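Local coordinates for protein esterase D (Cellvibrio japonicus, PDB 2W87) that binds glucuronic acid through this calcium-containing family 35 carbohydrate-binding module, one part of a longer enzyme that probably cleaves feruloyl esters in plant cell walls, at residues 21-25 with 91-95; 29-35 with 118-124; 65-71 with 81-87. All coordinates share one frame; numbering follows the deposited sequence. Where two conformers were deposited one is given.

Contact 1 (21-25 with 91-95). With GCU (alpha-D-glucopyranuronic acid), chain E.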
loop_
_atom_site.group_PDB
_atom_site.type_symbol
_atom_site.label_atom_id
_atom_site.label_comp_id
_atom_site.label_asym_id
_atom_site.label_seq_id
_atom_site.Cartn_x
_atom_site.Cartn_y
_atom_site.Cartn_z
ATOM N N ASN A 21 -13.737 -2.723 11.031
ATOM C CA ASN A 21 -15.070 -2.215 11.390
ATOM C C ASN A 21 -15.850 -1.593 10.225
ATOM O O ASN A 21 -16.865 -0.925 10.437
ATOM C CB ASN A 21 -14.953 -1.189 12.519
ATOM C CG ASN A 21 -14.186 0.045 12.101
ATOM O OD1 ASN A 21 -13.264 -0.044 11.298
ATOM N ND2 ASN A 21 -14.566 1.205 12.637
ATOM N N HIS A 22 -15.370 -1.783 9.008
ATOM C CA HIS A 22 -16.135 -1.451 7.810
ATOM C C HIS A 22 -16.096 -2.675 6.912
ATOM O O HIS A 22 -15.038 -3.241 6.709
ATOM C CB HIS A 22 -15.497 -0.286 7.045
ATOM C CG HIS A 22 -15.419 0.989 7.820
ATOM N ND1 HIS A 22 -16.539 1.652 8.271
ATOM C CD2 HIS A 22 -14.356 1.749 8.175
ATOM C CE1 HIS A 22 -16.166 2.759 8.891
ATOM N NE2 HIS A 22 -14.845 2.835 8.857
ATOM N N THR A 23 -17.231 -3.060 6.343
ATOM C CA THR A 23 -17.263 -4.250 5.515
ATOM C C THR A 23 -16.527 -4.063 4.195
ATOM O O THR A 23 -16.281 -2.947 3.766
ATOM C CB THR A 23 -18.723 -4.667 5.243
ATOM O OG1 THR A 23 -19.427 -3.583 4.630
ATOM C CG2 THR A 23 -19.425 -5.069 6.569
ATOM N N GLY A 24 -16.147 -5.178 3.587
ATOM C CA GLY A 24 -15.738 -5.225 2.184
ATOM C C GLY A 24 -14.254 -5.466 1.955
ATOM O O GLY A 24 -13.833 -5.617 0.819
ATOM N N PHE A 25 -13.476 -5.504 3.044
ATOM C CA PHE A 25 -12.045 -5.780 2.981
ATOM C C PHE A 25 -11.855 -7.279 2.742
ATOM O O PHE A 25 -12.818 -8.061 2.797
ATOM C CB PHE A 25 -11.358 -5.405 4.286
ATOM C CG PHE A 25 -11.959 -6.081 5.495
ATOM C CD1 PHE A 25 -11.576 -7.357 5.846
ATOM C CD2 PHE A 25 -12.908 -5.439 6.253
ATOM C CE1 PHE A 25 -12.151 -8.000 6.928
ATOM C CE2 PHE A 25 -13.465 -6.054 7.331
ATOM C CZ PHE A 25 -13.059 -7.355 7.671
ATOM N N TRP A 91 -16.733 4.416 3.381
ATOM C CA TRP A 91 -15.691 3.564 3.952
ATOM C C TRP A 91 -15.919 2.078 3.661
ATOM O O TRP A 91 -15.051 1.231 3.904
ATOM C CB TRP A 91 -15.543 3.798 5.465
ATOM C CG TRP A 91 -15.092 5.164 5.773
ATOM C CD1 TRP A 91 -15.820 6.177 6.343
ATOM C CD2 TRP A 91 -13.799 5.720 5.480
ATOM N NE1 TRP A 91 -15.055 7.305 6.444
ATOM C CE2 TRP A 91 -13.811 7.058 5.927
ATOM C CE3 TRP A 91 -12.633 5.213 4.913
ATOM C CZ2 TRP A 91 -12.704 7.902 5.798
ATOM C CZ3 TRP A 91 -11.522 6.058 4.783
ATOM C CH2 TRP A 91 -11.559 7.379 5.229
ATOM N N THR A 92 -17.104 1.761 3.144
ATOM C CA THR A 92 -17.442 0.401 2.775
ATOM C C THR A 92 -17.316 0.129 1.276
ATOM O O THR A 92 -17.575 -0.982 0.844
ATOM C CB THR A 92 -18.885 0.099 3.224
ATOM O OG1 THR A 92 -19.746 1.172 2.828
ATOM C CG2 THR A 92 -18.925 -0.028 4.747
ATOM N N THR A 93 -16.919 1.128 0.496
ATOM C CA THR A 93 -16.734 1.008 -0.950
ATOM C C THR A 93 -15.250 1.015 -1.219
ATOM O O THR A 93 -14.541 1.954 -0.832
ATOM C CB THR A 93 -17.412 2.145 -1.743
ATOM O OG1 THR A 93 -18.828 2.016 -1.592
ATOM C CG2 THR A 93 -17.021 2.098 -3.238
ATOM N N TRP A 94 -14.795 -0.069 -1.840
ATOM C CA TRP A 94 -13.397 -0.287 -2.113
ATOM C C TRP A 94 -13.132 -0.155 -3.588
ATOM O O TRP A 94 -13.936 -0.610 -4.420
ATOM C CB TRP A 94 -12.976 -1.661 -1.622
ATOM C CG TRP A 94 -13.252 -1.851 -0.167
ATOM C CD1 TRP A 94 -14.433 -2.213 0.405
ATOM C CD2 TRP A 94 -12.336 -1.621 0.919
ATOM N NE1 TRP A 94 -14.307 -2.251 1.770
ATOM C CE2 TRP A 94 -13.032 -1.886 2.114
ATOM C CE3 TRP A 94 -10.999 -1.224 0.993
ATOM C CZ2 TRP A 94 -12.446 -1.760 3.370
ATOM C CZ3 TRP A 94 -10.396 -1.111 2.266
ATOM C CH2 TRP A 94 -11.131 -1.375 3.428
ATOM N N GLN A 95 -12.003 0.439 -3.925
ATOM C CA GLN A 95 -11.565 0.551 -5.314
ATOM C C GLN A 95 -10.064 0.197 -5.355
ATOM O O GLN A 95 -9.427 -0.052 -4.306
ATOM C CB GLN A 95 -11.836 1.963 -5.825
ATOM C CG GLN A 95 -13.268 2.365 -5.801
ATOM C CD GLN A 95 -14.198 1.533 -6.664
ATOM O OE1 GLN A 95 -13.768 0.761 -7.518
ATOM N NE2 GLN A 95 -15.493 1.691 -6.439
HETATM C C1 GCU E . -13.296 7.274 10.248
HETATM C C2 GCU E . -13.323 5.868 9.649
HETATM C C3 GCU E . -11.906 5.303 9.635
HETATM C C4 GCU E . -11.050 6.200 8.764
HETATM C C5 GCU E . -11.112 7.626 9.333
HETATM C C6 GCU E . -10.327 8.622 8.490
HETATM O O1 GCU E . -12.768 7.143 11.567
HETATM O O2 GCU E . -14.147 5.031 10.444
HETATM O O3 GCU E . -11.886 3.967 9.127
HETATM O O4 GCU E . -9.664 5.773 8.746
HETATM O O5 GCU E . -12.464 8.081 9.368
HETATM O O6A GCU E . -9.171 8.291 8.189
HETATM O O6B GCU E . -10.862 9.706 8.156
HETATM O O HOH W 1 -18.701 -3.607 2.126
#

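Contact 2 (29-35 with 118-124). With CA (calcium ion), chain D; CA (calcium ion), chain C; GCU (alpha-D-glucopyranuronic acid), chain E.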
loop_
_atom_site.group_PDB
_atom_site.type_symbol
_atom_site.label_atom_id
_atom_site.label_comp_id
_atom_site.label_asym_id
_atom_site.label_seq_id
_atom_site.Cartn_x
_atom_site.Cartn_y
_atom_site.Cartn_z
ATOM N N GLY A 29 -8.534 -7.728 7.744
ATOM C CA GLY A 29 -8.889 -6.323 7.922
ATOM C C GLY A 29 -8.267 -5.386 6.893
ATOM O O GLY A 29 -8.091 -5.736 5.731
ATOM N N PHE A 30 -7.943 -4.188 7.355
ATOM C CA PHE A 30 -7.348 -3.162 6.518
ATOM C C PHE A 30 -6.489 -2.258 7.381
ATOM O O PHE A 30 -6.679 -2.183 8.595
ATOM C CB PHE A 30 -8.430 -2.358 5.805
ATOM C CG PHE A 30 -9.499 -1.803 6.714
ATOM C CD1 PHE A 30 -9.320 -0.603 7.377
ATOM C CD2 PHE A 30 -10.695 -2.478 6.892
ATOM C CE1 PHE A 30 -10.304 -0.095 8.193
ATOM C CE2 PHE A 30 -11.683 -1.974 7.695
ATOM C CZ PHE A 30 -11.496 -0.781 8.349
ATOM N N ALA A 31 -5.496 -1.634 6.772
ATOM C CA ALA A 31 -4.618 -0.716 7.494
ATOM C C ALA A 31 -5.282 0.665 7.514
ATOM O O ALA A 31 -5.641 1.228 6.464
ATOM C CB ALA A 31 -3.243 -0.647 6.817
ATOM N N ASN A 32 -5.409 1.223 8.715
ATOM C CA ASN A 32 -5.990 2.540 8.927
ATOM C C ASN A 32 -4.931 3.497 9.482
ATOM O O ASN A 32 -4.593 3.432 10.660
ATOM C CB ASN A 32 -7.140 2.419 9.927
ATOM C CG ASN A 32 -7.732 3.756 10.319
ATOM O OD1 ASN A 32 -7.330 4.811 9.803
ATOM N ND2 ASN A 32 -8.711 3.719 11.240
ATOM N N THR A 33 -4.379 4.352 8.637
ATOM C CA THR A 33 -3.350 5.296 9.092
ATOM C C THR A 33 -3.918 6.351 10.036
ATOM O O THR A 33 -5.075 6.769 9.901
ATOM C CB THR A 33 -2.673 6.067 7.929
ATOM O OG1 THR A 33 -3.663 6.760 7.153
ATOM C CG2 THR A 33 -1.871 5.117 7.053
ATOM N N ASN A 34 -3.084 6.761 10.983
ATOM C CA ASN A 34 -3.233 8.034 11.647
ATOM C C ASN A 34 -3.603 9.100 10.633
ATOM O O ASN A 34 -3.133 9.060 9.504
ATOM C CB ASN A 34 -1.890 8.466 12.250
ATOM C CG ASN A 34 -1.434 7.576 13.403
ATOM O OD1 ASN A 34 -2.261 7.003 14.108
ATOM N ND2 ASN A 34 -0.103 7.484 13.613
ATOM N N ASN A 35 -4.411 10.072 11.045
ATOM C CA ASN A 35 -4.761 11.193 10.189
ATOM C C ASN A 35 -3.707 12.291 10.322
ATOM O O ASN A 35 -3.893 13.285 11.040
ATOM C CB ASN A 35 -6.175 11.664 10.531
ATOM C CG ASN A 35 -7.165 10.499 10.593
ATOM O OD1 ASN A 35 -7.039 9.524 9.841
ATOM N ND2 ASN A 35 -8.100 10.565 11.524
ATOM N N GLU A 118 -4.903 14.420 6.230
ATOM C CA GLU A 118 -5.948 13.432 6.503
ATOM C C GLU A 118 -5.382 12.013 6.604
ATOM O O GLU A 118 -6.082 11.099 7.012
ATOM C CB GLU A 118 -7.018 13.440 5.419
ATOM C CG GLU A 118 -7.832 14.709 5.347
ATOM C CD GLU A 118 -9.137 14.499 4.596
ATOM O OE1 GLU A 118 -10.070 13.877 5.167
ATOM O OE2 GLU A 118 -9.244 15.000 3.454
ATOM N N GLY A 119 -4.121 11.837 6.251
ATOM C CA GLY A 119 -3.545 10.506 6.235
ATOM C C GLY A 119 -3.934 9.817 4.939
ATOM O O GLY A 119 -4.351 10.459 3.965
ATOM N N LEU A 120 -3.785 8.498 4.908
ATOM C CA LEU A 120 -4.179 7.718 3.748
ATOM C C LEU A 120 -5.641 7.307 3.789
ATOM O O LEU A 120 -6.300 7.419 4.810
ATOM C CB LEU A 120 -3.314 6.451 3.658
ATOM C CG LEU A 120 -1.851 6.648 3.276
ATOM C CD1 LEU A 120 -1.112 5.271 3.373
ATOM C CD2 LEU A 120 -1.723 7.227 1.877
ATOM N N PRO A 121 -6.152 6.797 2.658
ATOM C CA PRO A 121 -7.388 6.053 2.779
ATOM C C PRO A 121 -7.119 4.788 3.599
ATOM O O PRO A 121 -5.960 4.520 3.966
ATOM C CB PRO A 121 -7.706 5.666 1.338
ATOM C CG PRO A 121 -6.790 6.387 0.486
ATOM C CD PRO A 121 -5.598 6.747 1.302
ATOM N N ASN A 122 -8.165 4.028 3.900
ATOM C CA ASN A 122 -7.971 2.708 4.487
ATOM C C ASN A 122 -7.456 1.774 3.400
ATOM O O ASN A 122 -7.999 1.762 2.292
ATOM C CB ASN A 122 -9.293 2.203 5.063
ATOM C CG ASN A 122 -9.716 2.949 6.328
ATOM O OD1 ASN A 122 -8.886 3.552 7.029
ATOM N ND2 ASN A 122 -10.998 2.870 6.651
ATOM N N ILE A 123 -6.413 1.000 3.696
ATOM C CA ILE A 123 -5.735 0.177 2.683
ATOM C C ILE A 123 -5.986 -1.292 2.954
ATOM O O ILE A 123 -5.559 -1.839 3.967
ATOM C CB ILE A 123 -4.203 0.425 2.666
ATOM C CG1 ILE A 123 -3.899 1.930 2.533
ATOM C CG2 ILE A 123 -3.515 -0.477 1.638
ATOM C CD1 ILE A 123 -4.396 2.587 1.267
ATOM N N ASP A 124 -6.659 -1.947 2.025
ATOM C CA ASP A 124 -7.020 -3.355 2.227
ATOM C C ASP A 124 -5.883 -4.305 1.949
ATOM O O ASP A 124 -5.647 -5.251 2.709
ATOM C CB ASP A 124 -8.188 -3.720 1.318
ATOM C CG ASP A 124 -8.611 -5.159 1.445
ATOM O OD1 ASP A 124 -8.496 -5.738 2.544
ATOM O OD2 ASP A 124 -9.126 -5.705 0.449
HETATM CA CA CA D . -6.885 -6.809 3.972
HETATM CA CA CA C . -7.305 7.038 9.083
HETATM C C1 GCU E . -13.296 7.274 10.248
HETATM C C2 GCU E . -13.323 5.868 9.649
HETATM C C3 GCU E . -11.906 5.303 9.635
HETATM C C4 GCU E . -11.050 6.200 8.764
HETATM C C5 GCU E . -11.112 7.626 9.333
HETATM C C6 GCU E . -10.327 8.622 8.490
HETATM O O1 GCU E . -12.768 7.143 11.567
HETATM O O2 GCU E . -14.147 5.031 10.444
HETATM O O3 GCU E . -11.886 3.967 9.127
HETATM O O4 GCU E . -9.664 5.773 8.746
HETATM O O5 GCU E . -12.464 8.081 9.368
HETATM O O6A GCU E . -9.171 8.291 8.189
HETATM O O6B GCU E . -10.862 9.706 8.156
HETATM O O HOH W 2 -4.431 3.748 5.795
HETATM O O HOH W 3 -6.086 8.374 7.404
HETATM O O HOH W 4 -7.010 5.717 7.012
HETATM O O HOH W 5 -7.901 7.394 11.414
#

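Contact 3 (65-71 with 81-87). With GCU (alpha-D-glucopyranuronic acid), chain E.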
loop_
_atom_site.group_PDB
_atom_site.type_symbol
_atom_site.label_atom_id
_atom_site.label_comp_id
_atom_site.label_asym_id
_atom_site.label_seq_id
_atom_site.Cartn_x
_atom_site.Cartn_y
_atom_site.Cartn_z
ATOM N N ALA A 65 -12.140 14.268 0.122
ATOM C CA ALA A 65 -11.043 14.720 -0.716
ATOM C C ALA A 65 -10.132 13.538 -1.068
ATOM O O ALA A 65 -10.129 12.516 -0.374
ATOM C CB ALA A 65 -10.246 15.809 0.012
ATOM N N ASN A 66 -9.378 13.671 -2.152
ATOM C CA ASN A 66 -8.276 12.740 -2.424
ATOM C C ASN A 66 -7.373 12.689 -1.211
ATOM O O ASN A 66 -7.187 13.696 -0.522
ATOM C CB ASN A 66 -7.429 13.217 -3.598
ATOM C CG ASN A 66 -7.989 12.812 -4.943
ATOM O OD1 ASN A 66 -9.175 12.993 -5.224
ATOM N ND2 ASN A 66 -7.114 12.294 -5.801
ATOM N N ARG A 67 -6.809 11.505 -0.974
ATOM C CA ARG A 67 -5.800 11.310 0.042
ATOM C C ARG A 67 -4.601 10.639 -0.654
ATOM O O ARG A 67 -4.239 9.486 -0.354
ATOM C CB ARG A 67 -6.364 10.443 1.131
ATOM C CG ARG A 67 -7.437 11.096 1.917
ATOM C CD ARG A 67 -7.799 10.229 3.081
ATOM N NE ARG A 67 -8.896 10.793 3.855
ATOM C CZ ARG A 67 -9.246 10.353 5.059
ATOM N NH1 ARG A 67 -8.587 9.356 5.630
ATOM N NH2 ARG A 67 -10.252 10.930 5.711
ATOM N N ASN A 68 -4.003 11.360 -1.598
ATOM C CA ASN A 68 -2.922 10.804 -2.409
ATOM C C ASN A 68 -1.771 10.371 -1.522
ATOM O O ASN A 68 -1.599 10.876 -0.402
ATOM C CB ASN A 68 -2.424 11.810 -3.433
ATOM C CG ASN A 68 -3.416 12.073 -4.520
ATOM O OD1 ASN A 68 -4.518 11.511 -4.543
ATOM N ND2 ASN A 68 -3.035 12.930 -5.456
ATOM N N GLY A 69 -1.019 9.409 -2.035
ATOM C CA GLY A 69 0.142 8.885 -1.355
ATOM C C GLY A 69 1.426 9.035 -2.163
ATOM O O GLY A 69 1.426 9.154 -3.397
ATOM N N SER A 70 2.515 9.080 -1.428
ATOM C CA SER A 70 3.839 8.972 -1.993
ATOM C C SER A 70 4.247 7.518 -1.799
ATOM O O SER A 70 4.054 6.972 -0.737
ATOM C CB SER A 70 4.799 9.897 -1.252
ATOM O OG SER A 70 6.128 9.541 -1.518
ATOM N N LEU A 71 4.779 6.890 -2.828
ATOM C CA LEU A 71 5.188 5.499 -2.698
ATOM C C LEU A 71 6.673 5.445 -2.991
ATOM O O LEU A 71 7.090 5.819 -4.086
ATOM C CB LEU A 71 4.409 4.596 -3.660
ATOM C CG LEU A 71 4.729 3.100 -3.431
ATOM C CD1 LEU A 71 3.535 2.219 -3.656
ATOM C CD2 LEU A 71 5.892 2.630 -4.257
ATOM N N TYR A 81 7.392 7.511 -6.197
ATOM C CA TYR A 81 6.237 7.473 -7.071
ATOM C C TYR A 81 5.077 8.160 -6.406
ATOM O O TYR A 81 5.069 8.346 -5.177
ATOM C CB TYR A 81 5.833 6.024 -7.339
ATOM C CG TYR A 81 6.867 5.197 -8.072
ATOM C CD1 TYR A 81 6.811 5.068 -9.446
ATOM C CD2 TYR A 81 7.863 4.516 -7.384
ATOM C CE1 TYR A 81 7.737 4.308 -10.125
ATOM C CE2 TYR A 81 8.801 3.783 -8.055
ATOM C CZ TYR A 81 8.717 3.670 -9.424
ATOM O OH TYR A 81 9.652 2.922 -10.103
ATOM N N THR A 82 4.074 8.504 -7.204
ATOM C CA THR A 82 2.879 9.151 -6.690
ATOM C C THR A 82 1.700 8.220 -6.928
ATOM O O THR A 82 1.617 7.634 -7.997
ATOM C CB THR A 82 2.654 10.505 -7.386
ATOM O OG1 THR A 82 2.529 10.306 -8.803
ATOM C CG2 THR A 82 3.830 11.446 -7.101
ATOM N N VAL A 83 0.804 8.064 -5.938
ATOM C CA VAL A 83 -0.370 7.206 -6.072
ATOM C C VAL A 83 -1.598 8.059 -5.817
ATOM O O VAL A 83 -1.718 8.663 -4.768
ATOM C CB VAL A 83 -0.346 6.023 -5.070
ATOM C CG1 VAL A 83 -1.545 5.128 -5.250
ATOM C CG2 VAL A 83 0.932 5.198 -5.238
ATOM N N SER A 84 -2.479 8.131 -6.803
ATOM C CA SER A 84 -3.701 8.929 -6.690
ATOM C C SER A 84 -4.766 8.101 -6.015
ATOM O O SER A 84 -5.053 6.988 -6.469
ATOM C CB SER A 84 -4.196 9.326 -8.072
ATOM O OG SER A 84 -3.222 10.091 -8.751
ATOM N N LEU A 85 -5.386 8.664 -4.987
ATOM C CA LEU A 85 -6.349 7.952 -4.151
ATOM C C LEU A 85 -7.597 8.826 -3.915
ATOM O O LEU A 85 -7.814 9.371 -2.838
ATOM C CB LEU A 85 -5.664 7.564 -2.843
ATOM C CG LEU A 85 -4.487 6.574 -2.986
ATOM C CD1 LEU A 85 -3.699 6.429 -1.653
ATOM C CD2 LEU A 85 -4.955 5.212 -3.456
ATOM N N PRO A 86 -8.446 8.932 -4.934
ATOM C CA PRO A 86 -9.673 9.706 -4.844
ATOM C C PRO A 86 -10.702 9.097 -3.918
ATOM O O PRO A 86 -10.568 7.967 -3.476
ATOM C CB PRO A 86 -10.174 9.758 -6.310
ATOM C CG PRO A 86 -9.554 8.568 -6.951
ATOM C CD PRO A 86 -8.256 8.325 -6.261
ATOM N N THR A 87 -11.733 9.861 -3.587
ATOM C CA THR A 87 -12.783 9.316 -2.743
ATOM C C THR A 87 -13.424 8.106 -3.424
ATOM O O THR A 87 -13.487 8.037 -4.655
ATOM C CB THR A 87 -13.848 10.355 -2.423
ATOM O OG1 THR A 87 -14.899 9.718 -1.690
ATOM C CG2 THR A 87 -14.401 10.977 -3.700
HETATM C C1 GCU E . -13.296 7.274 10.248
HETATM C C2 GCU E . -13.323 5.868 9.649
HETATM C C3 GCU E . -11.906 5.303 9.635
HETATM C C4 GCU E . -11.050 6.200 8.764
HETATM C C5 GCU E . -11.112 7.626 9.333
HETATM C C6 GCU E . -10.327 8.622 8.490
HETATM O O1 GCU E . -12.768 7.143 11.567
HETATM O O2 GCU E . -14.147 5.031 10.444
HETATM O O3 GCU E . -11.886 3.967 9.127
HETATM O O4 GCU E . -9.664 5.773 8.746
HETATM O O5 GCU E . -12.464 8.081 9.368
HETATM O O6A GCU E . -9.171 8.291 8.189
HETATM O O6B GCU E . -10.862 9.706 8.156
HETATM O O HOH W 6 -11.786 12.578 -4.641
HETATM O O HOH W 7 -4.714 13.149 -8.223
HETATM O O HOH W 8 6.848 10.308 -3.902
#

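Contact 1 (21-25 with 91-95)
His22 lays one face of its imidazole on the side chain of Trp91, so that CB of Trp91 stands 3.5 Å from the centre of the His22 ring, almost on its normal, in a CH-pi contact. The indole lies beyond, and its five-membered ring forms an offset stack with the imidazole, planes 19° apart. With CG anti to the carbonyl carbon (chi1 -61°), His22 sends NE2 to the glucuronic acid. There NE2 of His22 shares a hydrogen bond of 2.8 Å with O2 of the sugar and a longer one with O3. Trp91 lays a face of its indole against the same ligand, along C2, C4, C6 and O5. The sugar is thus met by polar edge and apolar face. Trp94 NE1 donates to Thr23 O at 2.9 Å, a nearly straight bond lying in the indole plane. The backbone of Gly24 and Phe25 passes over one face of this indole, while CB of Phe25 touches CZ2 of Trp94 at 3.9 Å. A water joins Thr23 OG1 to Thr92 O. Both segments are loops, one between strands 16-19 and 30-33, the other leading into strand 95-103; Trp94 reaches inward to Phe30 of strand 30-33 and Asp124 of strand 122-129.

Contact 2 (29-35 with 118-124)
Ala31 and Ile123 form a single antiparallel, hydrogen-bonded bridge between strands 30-33 and 122-124, whose directions differ by 160°. Ala31 N reaches Ile123 O at 2.8 Å, and Ile123 N returns the bond to Ala31 O. Beside this bridge, the Phe30 ring lies against the side chain of Asn122, CD1 of Phe30 being 3.6 Å from CB of Asn122 and the ring and amide planes 27° apart. Thr33 ties the strand to the loop before 122-124: its methyl CG2 packs on Leu120 CD1, and its OG1 accepts from Leu120 N at 2.8 Å. The same OG1 donates to a water that bonds Glu118 O and Leu120 O and is itself a calcium ligand. Asn32, with CG turned opposite its backbone N (chi1 175°), puts OD1 onto this calcium at 2.3 Å, while its ND2 is held by Asp19. Thr33 O, Asn35, two more waters and the sugar's O4 and O6A complete the site. Toward the other end of the pairing Gly29 O binds a second calcium, shared with Asp124 through both O and OD1, and with Gln5, Glu6 and Thr26; OD2 of Asp124 pairs with Arg58. The chemistry thus divides the work: one calcium ties together separate parts of the same chain, whereas the other takes the glucuronate carboxylate as a direct ligand, probably favouring acidic sugars.

Contact 3 (65-71 with 81-87)
Asn68 turns its amide across to the opposite segment, where OD1 accepts from Leu85 N at 3.0 Å; the donor stands 42° above the carbonyl plane, away from the lone-pair directions. ND2 of Asn66 reaches the same OD1 much nearer the plane, so two N-H groups grip OD1 and hold the amide oxygen in place. Asn66 crosses Pro86, its OD1 lying 3.3 Å from CA of Pro86 and linked by a water to Thr87 N. Leu85 presses CD1 against Arg67 O, a buried carbonyl with no polar partner in the model, at 3.4 Å. In the antiparallel hairpin, CD2 of Leu71 meets CD2 of Tyr81 at 4.1 Å, and Leu71 O sits near the phenol plane at its edge. Val83 CG2 packs on Leu71 CB, while the Tyr81 hydroxyl accepts from the backbone N of Asp102. Backbone bonds continue the pairing to Arg67 N and Leu85 O. Arg67 extends away from the hairpin (chi2 -172°), and its NH1 and NH2 meet O6A and O6B of the glucuronic acid. A salt bridge from Glu118 to NH2 and a probable bond from Leu120 O to NH1 help to hold the guanidinium in position. This paired, nearly straight geometry is consistent with recognition of the sugar's carboxylate.

The three contacts converge on one glucuronic acid from different parts of a beta-sandwich. Contact 2 lies about 11 Å from contact 1 and about 12 Å from contact 3, centre to centre, while contacts 1 and 3 are about 17 Å apart. Along the chain the segments of contacts 1 and 2 alternate, and both contacts enclose contact 3, whose hairpin belongs to the sheet containing strand 106-114. Strands 95-103 and 122-129, entered from contacts 1 and 2, share the four-stranded sheet. Trp91 of contact 1 packs on both Asn122 of contact 2 and Arg67 of contact 3. Residues remote in sequence are thereby gathered at one end of the module into a single sugar-binding site.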